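Local coordinates for nonsense-mediated mRNA decay protein 2 (PDB 4LUN) that takes part in nonsense-mediated decay of mRNAs carrying premature stop codons and interacts with the decay factor Upf1 through its C-terminus, at residues A[44-57]-A[83-97]. Numbering follows the deposited sequence.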
loop_
_atom_site.group_PDB
_atom_site.type_symbol
_atom_site.label_atom_id
_atom_site.label_comp_id
_atom_site.label_asym_id
_atom_site.label_seq_id
_atom_site.Cartn_x
_atom_site.Cartn_y
_atom_site.Cartn_z
ATOM N N LEU A 44 4.160 -16.919 -15.879
ATOM C CA LEU A 44 3.623 -15.791 -15.108
ATOM C C LEU A 44 2.690 -16.281 -14.005
ATOM O O LEU A 44 2.750 -15.809 -12.864
ATOM C CB LEU A 44 2.852 -14.825 -16.018
ATOM C CG LEU A 44 3.612 -13.865 -16.932
ATOM C CD1 LEU A 44 2.625 -13.025 -17.741
ATOM C CD2 LEU A 44 4.549 -12.971 -16.133
ATOM N N LYS A 45 1.834 -17.234 -14.367
ATOM C CA LYS A 45 0.792 -17.757 -13.494
ATOM C C LYS A 45 1.315 -18.536 -12.300
ATOM O O LYS A 45 0.561 -18.821 -11.370
ATOM C CB LYS A 45 -0.172 -18.642 -14.286
ATOM C CG LYS A 45 -1.418 -17.928 -14.749
ATOM C CD LYS A 45 -2.280 -18.836 -15.604
ATOM C CE LYS A 45 -3.583 -18.151 -15.965
ATOM N NZ LYS A 45 -4.125 -18.629 -17.266
ATOM N N LYS A 46 2.594 -18.893 -12.311
ATOM C CA LYS A 46 3.140 -19.574 -11.149
ATOM C C LYS A 46 3.407 -18.556 -10.038
ATOM O O LYS A 46 3.653 -18.924 -8.888
ATOM C CB LYS A 46 4.397 -20.369 -11.498
ATOM C CG LYS A 46 5.699 -19.645 -11.242
ATOM C CD LYS A 46 6.753 -20.628 -10.756
ATOM C CE LYS A 46 8.006 -19.911 -10.288
ATOM N NZ LYS A 46 8.708 -20.694 -9.231
ATOM N N GLY A 47 3.342 -17.272 -10.390
ATOM C CA GLY A 47 3.438 -16.205 -9.406
ATOM C C GLY A 47 4.783 -15.509 -9.389
ATOM O O GLY A 47 5.786 -16.042 -9.872
ATOM N N PHE A 48 4.806 -14.303 -8.825
ATOM C CA PHE A 48 6.039 -13.541 -8.742
ATOM C C PHE A 48 6.753 -13.895 -7.440
ATOM O O PHE A 48 6.438 -13.356 -6.376
ATOM C CB PHE A 48 5.759 -12.033 -8.849
ATOM C CG PHE A 48 5.084 -11.629 -10.142
ATOM C CD1 PHE A 48 5.122 -12.459 -11.258
ATOM C CD2 PHE A 48 4.408 -10.423 -10.241
ATOM C CE1 PHE A 48 4.500 -12.093 -12.441
ATOM C CE2 PHE A 48 3.787 -10.047 -11.427
ATOM C CZ PHE A 48 3.832 -10.882 -12.528
ATOM N N VAL A 49 7.688 -14.838 -7.532
ATOM C CA VAL A 49 8.492 -15.246 -6.389
ATOM C C VAL A 49 9.964 -15.142 -6.753
ATOM O O VAL A 49 10.311 -14.965 -7.920
ATOM C CB VAL A 49 8.185 -16.693 -5.942
ATOM C CG1 VAL A 49 6.712 -16.846 -5.574
ATOM C CG2 VAL A 49 8.582 -17.680 -7.027
ATOM N N LYS A 50 10.821 -15.255 -5.745
ATOM C CA LYS A 50 12.257 -15.077 -5.919
ATOM C C LYS A 50 12.829 -16.036 -6.956
ATOM O O LYS A 50 12.509 -17.226 -6.952
ATOM C CB LYS A 50 12.972 -15.264 -4.579
ATOM C CG LYS A 50 14.237 -14.437 -4.438
ATOM C CD LYS A 50 15.477 -15.303 -4.406
ATOM C CE LYS A 50 16.703 -14.474 -4.055
ATOM N NZ LYS A 50 16.584 -13.857 -2.701
ATOM N N GLY A 51 13.663 -15.504 -7.847
ATOM C CA GLY A 51 14.332 -16.308 -8.857
ATOM C C GLY A 51 13.574 -16.448 -10.166
ATOM O O GLY A 51 14.180 -16.659 -11.220
ATOM N N SER A 52 12.249 -16.328 -10.106
ATOM C CA SER A 52 11.407 -16.483 -11.291
ATOM C C SER A 52 11.628 -15.365 -12.314
ATOM O O SER A 52 11.239 -15.489 -13.476
ATOM C CB SER A 52 9.926 -16.550 -10.898
ATOM O OG SER A 52 9.450 -15.294 -10.449
ATOM N N GLU A 53 12.258 -14.282 -11.870
ATOM C CA GLU A 53 12.483 -13.102 -12.700
ATOM C C GLU A 53 13.374 -13.362 -13.920
ATOM O O GLU A 53 13.043 -12.955 -15.034
ATOM C CB GLU A 53 13.087 -11.984 -11.847
ATOM C CG GLU A 53 13.465 -12.436 -10.443
ATOM C CD GLU A 53 14.718 -11.762 -9.928
ATOM O OE1 GLU A 53 15.630 -11.504 -10.743
ATOM O OE2 GLU A 53 14.791 -11.490 -8.707
ATOM N N SER A 54 14.500 -14.036 -13.705
ATOM C CA SER A 54 15.498 -14.211 -14.761
ATOM C C SER A 54 14.994 -15.030 -15.951
ATOM O O SER A 54 15.278 -14.704 -17.105
ATOM C CB SER A 54 16.779 -14.828 -14.195
ATOM O OG SER A 54 17.882 -13.952 -14.362
ATOM N N SER A 55 14.246 -16.090 -15.667
ATOM C CA SER A 55 13.701 -16.937 -16.721
ATOM C C SER A 55 12.699 -16.167 -17.573
ATOM O O SER A 55 12.705 -16.269 -18.800
ATOM C CB SER A 55 13.044 -18.183 -16.123
ATOM O OG SER A 55 12.273 -18.873 -17.095
ATOM N N LEU A 56 11.843 -15.390 -16.913
ATOM C CA LEU A 56 10.847 -14.580 -17.607
ATOM C C LEU A 56 11.492 -13.469 -18.429
ATOM O O LEU A 56 10.992 -13.107 -19.496
ATOM C CB LEU A 56 9.856 -13.983 -16.604
ATOM C CG LEU A 56 8.820 -14.943 -16.021
ATOM C CD1 LEU A 56 8.321 -14.450 -14.668
ATOM C CD2 LEU A 56 7.657 -15.108 -16.983
ATOM N N LEU A 57 12.599 -12.924 -17.932
ATOM C CA LEU A 57 13.296 -11.867 -18.655
ATOM C C LEU A 57 13.904 -12.400 -19.947
ATOM O O LEU A 57 14.004 -11.676 -20.935
ATOM C CB LEU A 57 14.372 -11.211 -17.783
ATOM C CG LEU A 57 13.861 -10.282 -16.677
ATOM C CD1 LEU A 57 15.018 -9.622 -15.938
ATOM C CD2 LEU A 57 12.920 -9.231 -17.247
ATOM N N VAL A 83 0.860 -10.936 -4.810
ATOM C CA VAL A 83 2.243 -11.080 -4.355
ATOM C C VAL A 83 2.269 -11.220 -2.834
ATOM O O VAL A 83 1.605 -10.464 -2.125
ATOM C CB VAL A 83 3.122 -9.887 -4.794
ATOM C CG1 VAL A 83 4.540 -10.027 -4.249
ATOM C CG2 VAL A 83 3.156 -9.781 -6.310
ATOM N N LEU A 84 3.024 -12.197 -2.341
ATOM C CA LEU A 84 3.105 -12.449 -0.905
ATOM C C LEU A 84 3.780 -11.281 -0.194
ATOM O O LEU A 84 4.368 -10.410 -0.840
ATOM C CB LEU A 84 3.895 -13.733 -0.651
ATOM C CG LEU A 84 3.455 -14.962 -1.446
ATOM C CD1 LEU A 84 4.484 -16.079 -1.333
ATOM C CD2 LEU A 84 2.088 -15.440 -0.978
ATOM N N ASN A 85 3.696 -11.250 1.134
ATOM C CA ASN A 85 4.495 -10.296 1.892
ATOM C C ASN A 85 5.860 -10.898 2.205
ATOM O O ASN A 85 6.150 -11.296 3.336
ATOM C CB ASN A 85 3.799 -9.844 3.177
ATOM C CG ASN A 85 4.616 -8.819 3.945
ATOM O OD1 ASN A 85 5.454 -8.119 3.371
ATOM N ND2 ASN A 85 4.386 -8.736 5.251
ATOM N N LYS A 86 6.684 -10.989 1.170
ATOM C CA LYS A 86 8.047 -11.464 1.301
ATOM C C LYS A 86 8.896 -10.498 0.499
ATOM O O LYS A 86 8.608 -10.241 -0.667
ATOM C CB LYS A 86 8.177 -12.893 0.763
ATOM C CG LYS A 86 7.337 -13.926 1.516
ATOM C CD LYS A 86 7.625 -15.350 1.043
ATOM C CE LYS A 86 9.048 -15.796 1.380
ATOM N NZ LYS A 86 9.189 -16.304 2.777
ATOM N N ASN A 87 9.920 -9.938 1.125
ATOM C CA ASN A 87 10.708 -8.907 0.465
ATOM C C ASN A 87 11.337 -9.379 -0.841
ATOM O O ASN A 87 11.421 -8.614 -1.803
ATOM C CB ASN A 87 11.761 -8.335 1.412
ATOM C CG ASN A 87 11.147 -7.508 2.520
ATOM O OD1 ASN A 87 10.107 -6.875 2.328
ATOM N ND2 ASN A 87 11.777 -7.516 3.691
ATOM N N ASP A 88 11.754 -10.640 -0.879
ATOM C CA ASP A 88 12.383 -11.198 -2.078
ATOM C C ASP A 88 11.400 -11.398 -3.228
ATOM O O ASP A 88 11.766 -11.258 -4.399
ATOM C CB ASP A 88 13.102 -12.507 -1.753
ATOM C CG ASP A 88 14.439 -12.284 -1.076
ATOM O OD1 ASP A 88 14.709 -12.960 -0.062
ATOM O OD2 ASP A 88 15.222 -11.434 -1.563
ATOM N N ASP A 89 10.157 -11.723 -2.893
ATOM C CA ASP A 89 9.118 -11.887 -3.901
ATOM C C ASP A 89 8.720 -10.537 -4.500
ATOM O O ASP A 89 8.489 -10.428 -5.704
ATOM C CB ASP A 89 7.902 -12.595 -3.310
ATOM C CG ASP A 89 8.179 -14.054 -2.996
ATOM O OD1 ASP A 89 9.357 -14.467 -3.072
ATOM O OD2 ASP A 89 7.220 -14.785 -2.674
ATOM N N VAL A 90 8.644 -9.513 -3.658
ATOM C CA VAL A 90 8.394 -8.146 -4.131
ATOM C C VAL A 90 9.465 -7.676 -5.129
ATOM O O VAL A 90 9.145 -7.103 -6.173
ATOM C CB VAL A 90 8.261 -7.158 -2.937
ATOM C CG1 VAL A 90 8.157 -5.733 -3.418
ATOM C CG2 VAL A 90 7.048 -7.517 -2.084
ATOM N N ILE A 91 10.733 -7.933 -4.826
ATOM C CA ILE A 91 11.815 -7.557 -5.739
ATOM C C ILE A 91 11.682 -8.241 -7.097
ATOM O O ILE A 91 11.871 -7.611 -8.142
ATOM C CB ILE A 91 13.204 -7.859 -5.137
ATOM C CG1 ILE A 91 13.607 -6.738 -4.188
ATOM C CG2 ILE A 91 14.262 -8.000 -6.214
ATOM C CD1 ILE A 91 14.191 -7.234 -2.897
ATOM N N ALA A 92 11.361 -9.531 -7.073
ATOM C CA ALA A 92 11.133 -10.283 -8.297
ATOM C C ALA A 92 10.009 -9.652 -9.112
ATOM O O ALA A 92 10.136 -9.481 -10.323
ATOM C CB ALA A 92 10.810 -11.732 -7.976
ATOM N N ALA A 93 8.920 -9.290 -8.441
ATOM C CA ALA A 93 7.791 -8.660 -9.122
ATOM C C ALA A 93 8.216 -7.340 -9.764
ATOM O O ALA A 93 7.807 -7.023 -10.881
ATOM C CB ALA A 93 6.642 -8.433 -8.155
ATOM N N VAL A 94 9.039 -6.573 -9.055
ATOM C CA VAL A 94 9.517 -5.297 -9.582
ATOM C C VAL A 94 10.351 -5.480 -10.859
ATOM O O VAL A 94 10.174 -4.749 -11.829
ATOM C CB VAL A 94 10.336 -4.511 -8.533
ATOM C CG1 VAL A 94 11.026 -3.316 -9.181
ATOM C CG2 VAL A 94 9.440 -4.069 -7.378
ATOM N N GLU A 95 11.255 -6.456 -10.856
ATOM C CA GLU A 95 12.095 -6.706 -12.026
ATOM C C GLU A 95 11.280 -7.186 -13.223
ATOM O O GLU A 95 11.517 -6.769 -14.354
ATOM C CB GLU A 95 13.184 -7.729 -11.700
ATOM C CG GLU A 95 14.235 -7.236 -10.720
ATOM C CD GLU A 95 15.314 -6.391 -11.375
ATOM O OE1 GLU A 95 15.301 -6.233 -12.619
ATOM O OE2 GLU A 95 16.189 -5.893 -10.638
ATOM N N ILE A 96 10.325 -8.072 -12.964
ATOM C CA ILE A 96 9.442 -8.598 -13.998
ATOM C C ILE A 96 8.540 -7.519 -14.598
ATOM O O ILE A 96 8.413 -7.414 -15.817
ATOM C CB ILE A 96 8.583 -9.742 -13.438
ATOM C CG1 ILE A 96 9.480 -10.914 -13.035
ATOM C CG2 ILE A 96 7.532 -10.178 -14.445
ATOM C CD1 ILE A 96 8.812 -11.901 -12.093
ATOM N N ILE A 97 7.916 -6.712 -13.752
ATOM C CA ILE A 97 7.063 -5.637 -14.251
ATOM C C ILE A 97 7.887 -4.604 -15.013
ATOM O O ILE A 97 7.434 -4.088 -16.024
ATOM C CB ILE A 97 6.256 -4.952 -13.125
ATOM C CG1 ILE A 97 5.322 -5.961 -12.451
ATOM C CG2 ILE A 97 5.439 -3.781 -13.670
ATOM C CD1 ILE A 97 4.362 -6.622 -13.408
#
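The carbonyl oxygen of Val49, pressed against Ala92 CB, is gripped twice by Ser52: OG donates at 2.7 Å to Val49 O, in the carbonyl plane and on a lone pair, and Ser52 N closes the type II turn Val49-Ser52 on the same oxygen at 3.2 Å. This turn leads into helix 52-60 of the N-terminal MIF4G domain, a HEAT-like stack of helices, and lays it beside helix 87-104. Over residues 52-57 and 87-97 the axes run nearly parallel, 13° apart, and come within 9.0 Å of each other.

One residue beyond Val49, the chain is tied to the first turn of helix 87-104. Lys50 N donates a hydrogen bond to Asp89 OD1 at 3.1 Å, from above the carboxylate, 54° out of its plane, while OD2 rests against Val49 CG1, the two side chains side by side. With an alanine at Asp89, Lys50 N is likely to lose this acceptor, and Val49 CG1 its neighbour. Further out, Lys50 bends at chi2 and chi4, running alongside Asp88 until NZ forms a salt bridge with OD2 of Asp88 at 3.0 Å.

Deeper in, Phe48 has CG anti to its carbonyl carbon (chi1 -60°), which lays the ring along Ala93, CD2 being 3.6 Å from Ala93 CB. Val83 CG2, Ile96 CD1 and Ile97 CD1 also approach the ring obliquely, and Cys79 of helix 69-81 adds to this core. Glu53 is a knob among Ile91, Ala92, Glu95 and Ile96; the Glu95 carboxylate itself pairs with Arg5. Ile96, which forms one wall of this hole, turns its CD1 to Leu56 CD1 at 3.7 Å.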